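Side-chain contacts in 4-alpha-glucanotransferase (Aquifex aeolicus, PDB 1TZ7), which is an amylomaltase, or disproportionating enzyme, of the 4-alpha-glucanotransferase family, built round a parallel beta/alpha barrel: residues I26-V30 against T31-S35; V293-N296 against L297-D301. All coordinates share one frame; numbering follows the deposited sequence.

Contact 1 of 2, residues I26-V30 against T31-S35; sequences ILLHV and TSLPS
L28 and H29 reach forward over the 3-10 turn formed by V30, T31 and S32, just where the first strand of the beta/alpha barrel, 23-27, runs out. The two methyls of L28 divide the work: CD1 lies 3.5 Å from S32 CB, while CD2 meets L33 CD1 at 3.6 Å. A chi1 of 178° leaves CG of L28 beside the carbonyl carbon, from where the two methyls touch S32 and L33. The other methyl of L33, CD2, is 4.2 Å from V30 CG1. Two backbone bonds close the turn, S32 N to H29 O at 3.0 Å and L33 N to V30 O at 3.2 Å. A water bridges H29 N and S32 OG, accepting from the amide and donating to the hydroxyl, which also bonds W481 O. Further out, L64 N holds the H29 ring through ND1, and W61 NE1 bonds L28 O. That grip on ND1 helps fix the rotation of the imidazole. T31 OG1 lies near the ring plane at the edge, 3.0 Å from H29 CD2, and T31 CG2 comes within 3.4 Å of the same carbon from off the plane.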
loop_
_atom_site.group_PDB
_atom_site.type_symbol
_atom_site.label_atom_id
_atom_site.label_comp_id
_atom_site.label_asym_id
_atom_site.label_seq_id
_atom_site.Cartn_x
_atom_site.Cartn_y
_atom_site.Cartn_z
ATOM N N ILE A 26 -3.128 5.040 13.177
ATOM C CA ILE A 26 -3.869 5.773 12.182
ATOM C C ILE A 26 -3.519 5.258 10.792
ATOM O O ILE A 26 -2.358 4.996 10.495
ATOM C CB ILE A 26 -3.562 7.292 12.292
ATOM C CG1 ILE A 26 -4.160 7.860 13.589
ATOM C CG2 ILE A 26 -4.118 8.043 11.071
ATOM C CD1 ILE A 26 -3.909 9.341 13.792
ATOM N N LEU A 27 -4.542 5.100 9.950
ATOM C CA LEU A 27 -4.341 4.790 8.542
ATOM C C LEU A 27 -4.297 6.091 7.732
ATOM O O LEU A 27 -5.296 6.805 7.622
ATOM C CB LEU A 27 -5.462 3.866 8.035
ATOM C CG LEU A 27 -5.579 3.643 6.515
ATOM C CD1 LEU A 27 -4.274 3.179 5.925
ATOM C CD2 LEU A 27 -6.693 2.636 6.221
ATOM N N LEU A 28 -3.127 6.392 7.186
ATOM C CA LEU A 28 -2.916 7.621 6.429
ATOM C C LEU A 28 -1.787 7.425 5.427
ATOM O O LEU A 28 -0.646 7.195 5.808
ATOM C CB LEU A 28 -2.565 8.777 7.375
ATOM C CG LEU A 28 -2.277 10.123 6.698
ATOM C CD1 LEU A 28 -3.566 10.740 6.166
ATOM C CD2 LEU A 28 -1.587 11.073 7.667
ATOM N N HIS A 29 -2.112 7.513 4.148
ATOM C CA HIS A 29 -1.111 7.396 3.095
ATOM C C HIS A 29 -0.275 8.658 3.006
ATOM O O HIS A 29 -0.754 9.762 3.297
ATOM C CB HIS A 29 -1.789 7.135 1.763
ATOM C CG HIS A 29 -0.860 6.691 0.673
ATOM N ND1 HIS A 29 0.004 5.627 0.814
ATOM C CD2 HIS A 29 -0.684 7.153 -0.588
ATOM C CE1 HIS A 29 0.677 5.460 -0.313
ATOM N NE2 HIS A 29 0.279 6.374 -1.177
ATOM N N VAL A 30 0.973 8.493 2.597
ATOM C CA VAL A 30 1.913 9.602 2.519
ATOM C C VAL A 30 1.358 10.753 1.662
ATOM O O VAL A 30 1.565 11.914 1.978
ATOM C CB VAL A 30 3.285 9.133 1.948
ATOM C CG1 VAL A 30 4.228 10.308 1.779
ATOM C CG2 VAL A 30 3.918 8.066 2.872
ATOM N N THR A 31 0.645 10.413 0.581
ATOM C CA THR A 31 0.130 11.431 -0.355
ATOM C C THR A 31 -0.842 12.381 0.331
ATOM O O THR A 31 -0.969 13.532 -0.066
ATOM C CB THR A 31 -0.574 10.770 -1.567
ATOM O OG1 THR A 31 -1.636 9.918 -1.115
ATOM C CG2 THR A 31 0.372 9.840 -2.323
ATOM N N SER A 32 -1.531 11.885 1.359
ATOM C CA SER A 32 -2.583 12.650 2.034
ATOM C C SER A 32 -2.025 13.700 3.010
ATOM O O SER A 32 -2.761 14.570 3.475
ATOM C CB SER A 32 -3.532 11.705 2.777
ATOM O OG SER A 32 -4.163 10.818 1.879
ATOM N N LEU A 33 -0.729 13.614 3.309
ATOM C CA LEU A 33 -0.050 14.634 4.137
ATOM C C LEU A 33 -0.187 16.011 3.483
ATOM O O LEU A 33 -0.134 16.124 2.257
ATOM C CB LEU A 33 1.442 14.300 4.280
ATOM C CG LEU A 33 2.003 13.536 5.502
ATOM C CD1 LEU A 33 1.047 13.233 6.627
ATOM C CD2 LEU A 33 2.922 12.362 5.146
ATOM N N PRO A 34 -0.362 17.060 4.300
ATOM C CA PRO A 34 -0.572 18.422 3.787
ATOM C C PRO A 34 0.733 19.168 3.428
ATOM O O PRO A 34 0.927 20.307 3.854
ATOM C CB PRO A 34 -1.285 19.116 4.949
ATOM C CG PRO A 34 -0.746 18.444 6.177
ATOM C CD PRO A 34 -0.399 17.015 5.775
ATOM N N SER A 35 1.597 18.533 2.646
ATOM C CA SER A 35 2.849 19.152 2.227
ATOM C C SER A 35 2.592 20.195 1.135
ATOM O O SER A 35 1.585 20.127 0.436
ATOM C CB SER A 35 3.820 18.091 1.717
ATOM O OG SER A 35 4.002 17.064 2.679
HETATM O O HOH W 1 -4.756 8.338 3.166
#

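Contact 2 of 2, residues V293-N296 against L297-D301; sequences VLHN and LKLFD. Unlike the reference sequence in segment 293-296: L294 (reference His).
N296 and F300 run side by side and point the same way. N296 CB lies 4.2 Å from F300 CD1. Beyond it, chi1 of -82° sets CG opposite the carbonyl carbon and carries the amide alongside the phenyl ring. At the tip the two ends part company: OD1 lies in the ring plane at its edge, 3.5 Å from F300 CE1, whereas ND2 turns back to bond R292 O in the preceding helical turn. The amide and ring planes differ by only 19°, and with OD1 at the edge the oxygen meets the weakly positive C-H rim of the phenyl group; the bond from ND2 to R292 O helps fix the rotation of the amide about CB-CG. L299 CB sits over the centre of one ring face, 3.6 Å above the plane.

The contact lies where helix 287-297 gives way to the loop leading into barrel strand 302-305. L297 N still bonds V293 O at 3.0 Å in the helical i to i-4 pattern, and L297 CD1 touches V293 CG1 as their side chains lie together. K298 N then turns to H295 O, three residues back, keeping only a weak bond to L294 O. N296 O receives two amides: L299 N from above the carbonyl plane and F300 N within it, at 2.8 Å. The H295 ring is held through NE2 by F84 O and through ND1 by Y150 OH, with W151 edge-to-face against it. K298 CB passes 3.1 Å from H295 O, and its chain runs on to a salt bridge between NZ and E147 OE2.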
loop_
_atom_site.group_PDB
_atom_site.type_symbol
_atom_site.label_atom_id
_atom_site.label_comp_id
_atom_site.label_asym_id
_atom_site.label_seq_id
_atom_site.Cartn_x
_atom_site.Cartn_y
_atom_site.Cartn_z
ATOM N N VAL A 293 9.623 -9.960 0.872
ATOM C CA VAL A 293 9.387 -9.746 2.292
ATOM C C VAL A 293 10.599 -9.088 2.930
ATOM O O VAL A 293 10.468 -8.104 3.641
ATOM C CB VAL A 293 9.051 -11.076 3.015
ATOM C CG1 VAL A 293 9.039 -10.889 4.535
ATOM C CG2 VAL A 293 7.711 -11.610 2.536
ATOM N N LEU A 294 11.784 -9.634 2.656
ATOM C CA LEU A 294 13.043 -9.058 3.155
ATOM C C LEU A 294 13.154 -7.574 2.761
ATOM O O LEU A 294 13.470 -6.726 3.591
ATOM C CB LEU A 294 14.254 -9.848 2.604
ATOM C CG LEU A 294 15.469 -10.034 3.530
ATOM C CD1 LEU A 294 15.135 -10.924 4.689
ATOM C CD2 LEU A 294 16.640 -10.607 2.750
ATOM N N HIS A 295 12.881 -7.279 1.493
ATOM C CA HIS A 295 12.954 -5.903 0.984
ATOM C C HIS A 295 12.007 -4.984 1.743
ATOM O O HIS A 295 12.398 -3.917 2.207
ATOM C CB HIS A 295 12.611 -5.878 -0.503
ATOM C CG HIS A 295 12.492 -4.497 -1.075
ATOM N ND1 HIS A 295 13.585 -3.770 -1.498
ATOM C CD2 HIS A 295 11.410 -3.715 -1.303
ATOM C CE1 HIS A 295 13.180 -2.600 -1.959
ATOM N NE2 HIS A 295 11.865 -2.542 -1.851
ATOM N N ASN A 296 10.764 -5.403 1.866
ATOM C CA ASN A 296 9.742 -4.576 2.486
ATOM C C ASN A 296 9.973 -4.384 4.002
ATOM O O ASN A 296 9.541 -3.388 4.577
ATOM C CB ASN A 296 8.354 -5.168 2.226
ATOM C CG ASN A 296 7.793 -4.778 0.845
ATOM O OD1 ASN A 296 7.251 -3.691 0.670
ATOM N ND2 ASN A 296 7.924 -5.678 -0.124
ATOM N N LEU A 297 10.673 -5.333 4.632
ATOM C CA LEU A 297 11.026 -5.205 6.058
ATOM C C LEU A 297 12.150 -4.172 6.291
ATOM O O LEU A 297 12.395 -3.774 7.423
ATOM C CB LEU A 297 11.442 -6.565 6.642
ATOM C CG LEU A 297 10.302 -7.543 6.980
ATOM C CD1 LEU A 297 10.875 -8.875 7.471
ATOM C CD2 LEU A 297 9.354 -6.952 8.023
ATOM N N LYS A 298 12.829 -3.751 5.214
ATOM C CA LYS A 298 13.723 -2.573 5.280
ATOM C C LYS A 298 12.915 -1.302 5.542
ATOM O O LYS A 298 13.416 -0.343 6.144
ATOM C CB LYS A 298 14.504 -2.406 3.970
ATOM C CG LYS A 298 15.504 -3.504 3.680
ATOM C CD LYS A 298 16.205 -3.260 2.324
ATOM C CE LYS A 298 17.338 -4.260 2.074
ATOM N NZ LYS A 298 18.606 -3.842 2.728
ATOM N N LEU A 299 11.667 -1.302 5.079
ATOM C CA LEU A 299 10.812 -0.126 5.144
ATOM C C LEU A 299 9.840 -0.199 6.317
ATOM O O LEU A 299 9.617 0.796 7.005
ATOM C CB LEU A 299 10.026 0.020 3.839
ATOM C CG LEU A 299 10.852 -0.093 2.554
ATOM C CD1 LEU A 299 9.950 -0.037 1.329
ATOM C CD2 LEU A 299 11.910 1.009 2.497
ATOM N N PHE A 300 9.257 -1.381 6.534
ATOM C CA PHE A 300 8.089 -1.523 7.402
ATOM C C PHE A 300 8.331 -2.536 8.511
ATOM O O PHE A 300 9.206 -3.391 8.407
ATOM C CB PHE A 300 6.873 -1.955 6.590
ATOM C CG PHE A 300 6.687 -1.183 5.321
ATOM C CD1 PHE A 300 6.730 -1.822 4.093
ATOM C CD2 PHE A 300 6.462 0.186 5.354
ATOM C CE1 PHE A 300 6.554 -1.109 2.919
ATOM C CE2 PHE A 300 6.288 0.899 4.184
ATOM C CZ PHE A 300 6.334 0.251 2.966
ATOM N N ASP A 301 7.538 -2.433 9.571
ATOM C CA ASP A 301 7.550 -3.413 10.646
ATOM C C ASP A 301 6.543 -4.521 10.384
ATOM O O ASP A 301 6.818 -5.699 10.638
ATOM C CB ASP A 301 7.243 -2.729 11.963
ATOM C CG ASP A 301 8.232 -1.656 12.289
ATOM O OD1 ASP A 301 7.955 -0.475 11.977
ATOM O OD2 ASP A 301 9.330 -1.895 12.835
#

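Contacts 1 and 2 belong to the same beta/alpha barrel but to opposite kinds of junction: 26-35 leaves a strand for the loop before helix 44-56, whereas 293-301 leaves a helix for the next strand. Their centres are 20 Å apart and their nearest atoms about 8 Å, so they do not touch. In the barrel sheet, strands 60-62 and 222-227 separate 23-27 from 302-305. The first of these neighbours pairs with the backbone of contact 1 through I26 and L28; the second receives D301 of contact 2 at I223. Contact 1 lies 12 Å and contact 2 lies 13 Å from the chain centre, measured between centres.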